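PDB 5X3I: 1,3-alpha-isomaltosidase from Kribbella flavida DSM 17836, which hydrolyses the alpha-1,3-glucosidic linkages of the cyclic tetrasaccharide cyclobis-(1-6)-alpha-nigerosyl to yield isomaltose during intracellular starch-derived sugar breakdown. Local coordinates for residues G183-G188 with E667-P672; R192-A195 with G200-L203; A543-V548 with H671-L676. The protein carries 1 engineered substitution. All coordinates share one frame; numbering follows the deposited sequence.

Interaction 1: residues G183-G188 with E667-P672; sequences GDRLVG and EIWNHP
R185 and V187, alternate residues of the edge strand 185-188, share one partner: the indole of W669, carried by the end of a 3-10 segment, 667-670. Ahead of the strand, G183 supplies its carbonyl as a brace: R185 NH1 donates to G183 O at 3.1 Å, tilted from the planes of both groups, and so fixes one end of the guanidinium. D184 turns its CB away from the indole, and its carboxylate accepts a hydrogen bond from the backbone N of Q181. R185 carries most of the contact. A bend about CB-CG (chi2 78°) lays the rest of its chain along one face of W669, the two side chains running antiparallel alongside each other. R185 CG stands almost straight above the six-membered ring, a CH-pi contact, with W669 CD2 3.9 Å away. CD follows, 3.7 Å from W669 CE2, and the guanidinium then lies flat on the five-membered ring with R185 CZ 3.4 Å from W669 CD1. The planes differ by only 8°, a stacked cation-pi pair. The opposite face of the indole rests on CG1 of its own neighbour I668, so the ring is sandwiched. L186 turns its side chain to V229, on the other side of the strand. V187 comes back toward W669, where its CG2 meets the outer corner of the indole at CH2, 4.0 Å away; V187 also touches F659. R185 of the galactose mutarotase-like N-terminal domain thus meets W669 of the family 31 C-terminal domain: strand 185-188 is an outer strand of a mixed five-stranded sheet, bonded through R185 and V187 to V230 and H228 of strand 223-230, while W669 reaches it from the loop between strands 655-656 and 675-677.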
# COMPACT_ATOMS: atom_id res chain seq x y z
N GLY A 183 15.94 5.55 -25.40
CA GLY A 183 15.45 6.70 -24.67
C GLY A 183 14.09 6.47 -24.04
O GLY A 183 13.57 7.34 -23.33
N ASP A 184 13.50 5.31 -24.29
CA ASP A 184 12.23 4.96 -23.67
C ASP A 184 12.41 4.74 -22.18
O ASP A 184 13.36 4.09 -21.75
CB ASP A 184 11.62 3.72 -24.32
CG ASP A 184 10.62 4.05 -25.41
OD1 ASP A 184 10.25 5.23 -25.53
OD2 ASP A 184 10.19 3.13 -26.13
N ARG A 185 11.51 5.32 -21.40
CA ARG A 185 11.48 5.10 -19.95
C ARG A 185 10.23 4.32 -19.58
O ARG A 185 9.22 4.38 -20.28
CB ARG A 185 11.50 6.43 -19.20
CG ARG A 185 12.87 6.91 -18.78
CD ARG A 185 13.64 7.53 -19.92
NE ARG A 185 14.94 8.00 -19.46
CZ ARG A 185 15.82 8.63 -20.23
NH1 ARG A 185 15.54 8.88 -21.50
NH2 ARG A 185 16.99 9.00 -19.72
N LEU A 186 10.30 3.56 -18.50
CA LEU A 186 9.14 2.83 -18.00
C LEU A 186 8.72 3.40 -16.64
O LEU A 186 9.42 3.24 -15.65
CB LEU A 186 9.46 1.34 -17.89
CG LEU A 186 10.09 0.71 -19.13
CD1 LEU A 186 10.57 -0.71 -18.82
CD2 LEU A 186 9.12 0.70 -20.29
N VAL A 187 7.56 4.06 -16.61
CA VAL A 187 7.10 4.76 -15.40
C VAL A 187 5.68 4.34 -15.06
O VAL A 187 4.79 4.41 -15.89
CB VAL A 187 7.18 6.29 -15.57
CG1 VAL A 187 6.59 7.01 -14.32
CG2 VAL A 187 8.62 6.72 -15.80
N GLY A 188 5.47 3.84 -13.85
CA GLY A 188 4.22 3.13 -13.63
C GLY A 188 4.28 2.07 -12.55
O GLY A 188 4.98 2.18 -11.56
N GLU A 667 16.63 16.14 -20.41
CA GLU A 667 17.26 16.52 -19.16
C GLU A 667 16.42 16.20 -17.92
O GLU A 667 16.95 16.01 -16.83
CB GLU A 667 17.60 18.01 -19.18
CG GLU A 667 18.30 18.52 -17.93
CD GLU A 667 19.65 17.88 -17.70
OE1 GLU A 667 20.19 17.26 -18.64
OE2 GLU A 667 20.18 18.00 -16.57
N ILE A 668 15.10 16.10 -18.09
CA ILE A 668 14.21 15.88 -16.95
C ILE A 668 14.56 14.61 -16.17
O ILE A 668 14.40 14.56 -14.95
CB ILE A 668 12.73 15.81 -17.39
CG1 ILE A 668 12.47 14.57 -18.24
CG2 ILE A 668 12.33 17.09 -18.11
CD1 ILE A 668 11.13 14.56 -18.90
N TRP A 669 15.08 13.60 -16.85
CA TRP A 669 15.34 12.31 -16.24
C TRP A 669 16.54 12.34 -15.31
O TRP A 669 16.73 11.43 -14.51
CB TRP A 669 15.54 11.25 -17.31
CG TRP A 669 14.33 11.12 -18.17
CD1 TRP A 669 14.21 11.49 -19.46
CD2 TRP A 669 13.05 10.63 -17.77
NE1 TRP A 669 12.94 11.25 -19.91
CE2 TRP A 669 12.20 10.72 -18.88
CE3 TRP A 669 12.54 10.13 -16.57
CZ2 TRP A 669 10.87 10.32 -18.85
CZ3 TRP A 669 11.21 9.72 -16.53
CH2 TRP A 669 10.40 9.82 -17.66
N ASN A 670 17.33 13.40 -15.39
CA ASN A 670 18.45 13.59 -14.48
C ASN A 670 18.00 14.22 -13.16
O ASN A 670 18.80 14.42 -12.25
CB ASN A 670 19.53 14.45 -15.13
CG ASN A 670 20.18 13.76 -16.33
OD1 ASN A 670 20.34 12.54 -16.34
ND2 ASN A 670 20.55 14.54 -17.33
N HIS A 671 16.71 14.53 -13.06
CA HIS A 671 16.17 15.13 -11.84
C HIS A 671 14.84 14.49 -11.46
O HIS A 671 13.80 15.14 -11.51
CB HIS A 671 16.00 16.63 -12.03
CG HIS A 671 17.21 17.29 -12.63
ND1 HIS A 671 18.29 17.68 -11.87
CD2 HIS A 671 17.52 17.57 -13.91
CE1 HIS A 671 19.21 18.20 -12.66
NE2 HIS A 671 18.77 18.14 -13.90
N PRO A 672 14.87 13.20 -11.10
CA PRO A 672 13.68 12.37 -10.90
C PRO A 672 12.86 12.75 -9.66
O PRO A 672 11.73 12.31 -9.55
CB PRO A 672 14.26 10.96 -10.75
CG PRO A 672 15.60 11.19 -10.15
CD PRO A 672 16.11 12.46 -10.78

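Interaction 2: residues R192-A195 with G200-L203; sequences RYDA and GREL
D194 and R201 form a long salt bridge across a surface loop of the galactose mutarotase-like domain, where the chain turns back to enter strand 202-205. D194 OD2 lies 3.4 Å from R201 NH1 but well out of the guanidinium plane, with the carboxylate turned 53° against it, so charge attraction acts without a directed N-H. The R201 chain, extended from CG to NE, runs alongside the aspartate, pointing the other way, and the A195 methyl CB meets its NE at 3.7 Å. Deeper in, L203 CD1 sits over the centre of one face of the R192 guanidinium, 3.8 Å from R192 NH1. In the next shell, R192 NE donates to F189 O and NH2 to D204 O, holding that guanidinium in place beneath the leucine. L203 is set by backbone bonding to Y249 of strand 247-252. Q198, in the intervening loop, steadies the aspartate side: its NE2 donates to D194 OD1 and to A195 O. With chi1 at 52°, D194 CG lies between its own N and carbonyl carbon, and D194 OD1 takes a weak, bent bond from A195 N at 2.7 Å.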
# COMPACT_ATOMS: atom_id res chain seq x y z
N ARG A 192 5.76 2.91 -6.48
CA ARG A 192 7.09 2.31 -6.47
C ARG A 192 8.07 3.15 -5.68
O ARG A 192 8.08 4.37 -5.78
CB ARG A 192 7.59 2.11 -7.90
CG ARG A 192 6.75 1.15 -8.70
CD ARG A 192 6.87 -0.27 -8.16
NE ARG A 192 5.77 -1.11 -8.59
CZ ARG A 192 5.71 -2.42 -8.43
NH1 ARG A 192 6.72 -3.07 -7.87
NH2 ARG A 192 4.64 -3.09 -8.85
N TYR A 193 8.81 2.50 -4.78
CA TYR A 193 9.71 3.21 -3.90
C TYR A 193 11.19 3.29 -4.29
O TYR A 193 11.93 4.05 -3.69
CB TYR A 193 9.60 2.56 -2.51
CG TYR A 193 8.20 2.54 -1.91
CD1 TYR A 193 7.22 1.66 -2.39
CD2 TYR A 193 7.87 3.37 -0.86
CE1 TYR A 193 5.95 1.64 -1.83
CE2 TYR A 193 6.61 3.35 -0.30
CZ TYR A 193 5.66 2.49 -0.79
OH TYR A 193 4.40 2.48 -0.22
N ASP A 194 11.64 2.46 -5.24
CA ASP A 194 13.05 2.50 -5.65
C ASP A 194 13.41 3.49 -6.76
O ASP A 194 14.42 4.16 -6.67
CB ASP A 194 13.55 1.08 -6.01
CG ASP A 194 12.67 0.37 -7.00
OD1 ASP A 194 11.71 0.98 -7.51
OD2 ASP A 194 12.96 -0.81 -7.28
N ALA A 195 12.60 3.56 -7.81
CA ALA A 195 12.91 4.47 -8.91
C ALA A 195 11.68 4.93 -9.67
O ALA A 195 10.69 4.22 -9.77
CB ALA A 195 13.90 3.80 -9.88
N GLY A 200 15.38 -1.61 -16.87
CA GLY A 200 16.61 -2.27 -16.46
C GLY A 200 16.44 -3.06 -15.19
O GLY A 200 17.37 -3.70 -14.71
N ARG A 201 15.23 -3.04 -14.64
CA ARG A 201 14.98 -3.65 -13.34
C ARG A 201 14.07 -4.85 -13.45
O ARG A 201 13.28 -4.95 -14.37
CB ARG A 201 14.37 -2.64 -12.36
CG ARG A 201 15.25 -1.45 -12.06
CD ARG A 201 14.59 -0.50 -11.08
NE ARG A 201 15.51 0.57 -10.71
CZ ARG A 201 16.19 0.59 -9.57
NH1 ARG A 201 16.05 -0.39 -8.69
NH2 ARG A 201 17.02 1.59 -9.32
N GLU A 202 14.19 -5.74 -12.48
CA GLU A 202 13.21 -6.79 -12.28
C GLU A 202 12.25 -6.39 -11.16
O GLU A 202 12.67 -5.97 -10.09
CB GLU A 202 13.90 -8.11 -11.94
CG GLU A 202 14.70 -8.69 -13.09
CD GLU A 202 15.33 -10.01 -12.73
OE1 GLU A 202 15.33 -10.91 -13.59
OE2 GLU A 202 15.82 -10.14 -11.59
N LEU A 203 10.95 -6.56 -11.42
CA LEU A 203 9.92 -6.20 -10.45
C LEU A 203 8.67 -7.02 -10.73
O LEU A 203 8.57 -7.65 -11.78
CB LEU A 203 9.59 -4.70 -10.51
CG LEU A 203 8.90 -4.16 -11.77
CD1 LEU A 203 8.01 -2.96 -11.45
CD2 LEU A 203 9.91 -3.78 -12.82

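Interaction 3: residues A543-V548 with H671-L676; sequences AFRSSV and HPYQYL. With SO4 (sulfate ion), chain F.
V548, on helix 541-556, and Y673 bring the two backbones closest, their CA atoms 6.6 Å apart. Y673 is the third residue of a type I turn from H671 to Q674, which leads into strand 675-677. The tyrosine ring presents an edge to the helix: its CE1 lies 3.5 Å from R545 O and 3.8 Å from R545 CB. V548 CG1, anti to its backbone N (chi1 171°), meets the same edge in the ring plane, 4.0 Å from Y673 CD1, and also touches the Y673 carbonyl oxygen at 3.8 Å. From the helix surface R545 bends about CG-CD (chi3 -75°), bringing its guanidinium edge to a sulfate that probably came from the crystallisation liquor. R545 NE gives O2 of the sulfate an almost straight bond of 2.9 Å (171°), and R545 NH2 reaches sulfate O4 at 3.2 Å. NH1 adds a weak bond to L687 O, and L687 also packs on Y673. With an alanine here, the sulfate would probably lose both these bonds and the L687 carbonyl its weak N-H partner. Helix 541-556 links the parallel strands 531-533 and 562-565, so the contact sets a beta-alpha-beta crossover of the TIM barrel against the C-terminal beta domain, as belongs to the multidomain build of glycoside hydrolase family 31.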
# COMPACT_ATOMS: atom_id res chain seq x y z
N ALA A 543 14.47 6.83 3.21
CA ALA A 543 13.02 6.66 3.20
C ALA A 543 12.30 7.89 2.64
O ALA A 543 11.30 7.77 1.94
CB ALA A 543 12.52 6.35 4.59
N PHE A 544 12.84 9.07 2.95
CA PHE A 544 12.34 10.34 2.42
C PHE A 544 12.36 10.28 0.89
O PHE A 544 11.34 10.50 0.24
CB PHE A 544 13.20 11.49 2.99
CG PHE A 544 12.74 12.90 2.64
CD1 PHE A 544 11.61 13.14 1.88
CD2 PHE A 544 13.50 13.99 3.07
CE1 PHE A 544 11.23 14.45 1.57
CE2 PHE A 544 13.12 15.29 2.76
CZ PHE A 544 11.98 15.52 2.01
N ARG A 545 13.52 9.96 0.33
CA ARG A 545 13.65 9.87 -1.12
C ARG A 545 12.72 8.81 -1.69
O ARG A 545 12.04 9.05 -2.67
CB ARG A 545 15.10 9.59 -1.52
CG ARG A 545 16.06 10.70 -1.14
CD ARG A 545 17.46 10.47 -1.72
NE ARG A 545 18.19 9.43 -1.00
CZ ARG A 545 19.03 9.66 -0.01
NH1 ARG A 545 19.26 10.90 0.39
NH2 ARG A 545 19.67 8.65 0.58
N SER A 546 12.69 7.63 -1.07
CA SER A 546 11.80 6.57 -1.54
C SER A 546 10.35 7.05 -1.54
O SER A 546 9.57 6.73 -2.44
CB SER A 546 11.93 5.33 -0.66
OG SER A 546 13.19 4.71 -0.81
N SER A 547 10.00 7.84 -0.54
CA SER A 547 8.62 8.30 -0.39
C SER A 547 8.22 9.27 -1.50
O SER A 547 7.14 9.16 -2.05
CB SER A 547 8.42 8.92 0.98
OG SER A 547 8.55 7.93 1.99
N VAL A 548 9.10 10.21 -1.84
CA VAL A 548 8.85 11.09 -2.98
C VAL A 548 8.60 10.27 -4.26
O VAL A 548 7.70 10.57 -5.03
CB VAL A 548 10.02 12.06 -3.21
CG1 VAL A 548 9.85 12.82 -4.51
CG2 VAL A 548 10.15 13.02 -2.03
N HIS A 671 16.71 14.53 -13.06
CA HIS A 671 16.17 15.13 -11.84
C HIS A 671 14.84 14.49 -11.46
O HIS A 671 13.80 15.14 -11.51
CB HIS A 671 16.00 16.63 -12.03
CG HIS A 671 17.21 17.29 -12.63
ND1 HIS A 671 18.29 17.68 -11.87
CD2 HIS A 671 17.52 17.57 -13.91
CE1 HIS A 671 19.21 18.20 -12.66
NE2 HIS A 671 18.77 18.14 -13.90
N PRO A 672 14.87 13.20 -11.10
CA PRO A 672 13.68 12.37 -10.90
C PRO A 672 12.86 12.75 -9.66
O PRO A 672 11.73 12.31 -9.55
CB PRO A 672 14.26 10.96 -10.75
CG PRO A 672 15.60 11.19 -10.15
CD PRO A 672 16.11 12.46 -10.78
N TYR A 673 13.43 13.52 -8.74
CA TYR A 673 12.72 13.90 -7.52
C TYR A 673 11.96 15.23 -7.62
O TYR A 673 11.21 15.59 -6.70
CB TYR A 673 13.69 13.94 -6.35
CG TYR A 673 14.29 12.59 -6.04
CD1 TYR A 673 13.55 11.61 -5.40
CD2 TYR A 673 15.60 12.30 -6.39
CE1 TYR A 673 14.09 10.38 -5.11
CE2 TYR A 673 16.16 11.07 -6.11
CZ TYR A 673 15.40 10.11 -5.47
OH TYR A 673 15.96 8.88 -5.19
N GLN A 674 12.15 15.94 -8.73
CA GLN A 674 11.42 17.17 -9.02
C GLN A 674 10.03 16.87 -9.54
O GLN A 674 9.81 15.85 -10.17
CB GLN A 674 12.14 18.01 -10.08
CG GLN A 674 13.45 18.58 -9.65
CD GLN A 674 14.05 19.49 -10.70
OE1 GLN A 674 15.13 20.02 -10.50
NE2 GLN A 674 13.35 19.67 -11.80
N TYR A 675 9.10 17.77 -9.28
CA TYR A 675 7.76 17.62 -9.83
C TYR A 675 7.01 18.93 -9.86
O TYR A 675 7.36 19.88 -9.17
CB TYR A 675 6.96 16.59 -9.01
CG TYR A 675 6.81 16.95 -7.56
CD1 TYR A 675 7.79 16.62 -6.64
CD2 TYR A 675 5.66 17.60 -7.10
CE1 TYR A 675 7.66 16.94 -5.31
CE2 TYR A 675 5.52 17.91 -5.77
CZ TYR A 675 6.51 17.59 -4.88
OH TYR A 675 6.37 17.92 -3.56
N LEU A 676 5.97 18.97 -10.68
CA LEU A 676 5.05 20.09 -10.67
C LEU A 676 3.91 19.76 -9.72
O LEU A 676 3.35 18.66 -9.79
CB LEU A 676 4.52 20.37 -12.08
CG LEU A 676 5.57 20.81 -13.11
CD1 LEU A 676 5.00 20.68 -14.50
CD2 LEU A 676 5.99 22.24 -12.84
S SO4 F . 18.74 5.97 -2.19
O1 SO4 F . 19.50 6.54 -3.29
O2 SO4 F . 17.55 6.79 -1.96
O3 SO4 F . 18.31 4.61 -2.53
O4 SO4 F . 19.58 5.91 -1.00

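The three contacts lie 13 to 14 Å apart, centre to centre, and tie three parts of the chain together. Interactions 1 and 3 share H671 and P672: W669 just before them meets the mutarotase-like domain, and Y673 just after them meets the barrel. Interaction 2 follows the first segment of interaction 1, its own segments lying in and after the loop that leaves strand 185-188. Interactions 2 and 3 touch where Y193 O lies 3.2 Å from S546 OG, and R192 N bonds T553 of the same helix. All three lie away from the active site, where engineered A471 replaces the inferred nucleophile, though Y193 OH bonds A534 O, two residues from the inferred proton donor D536.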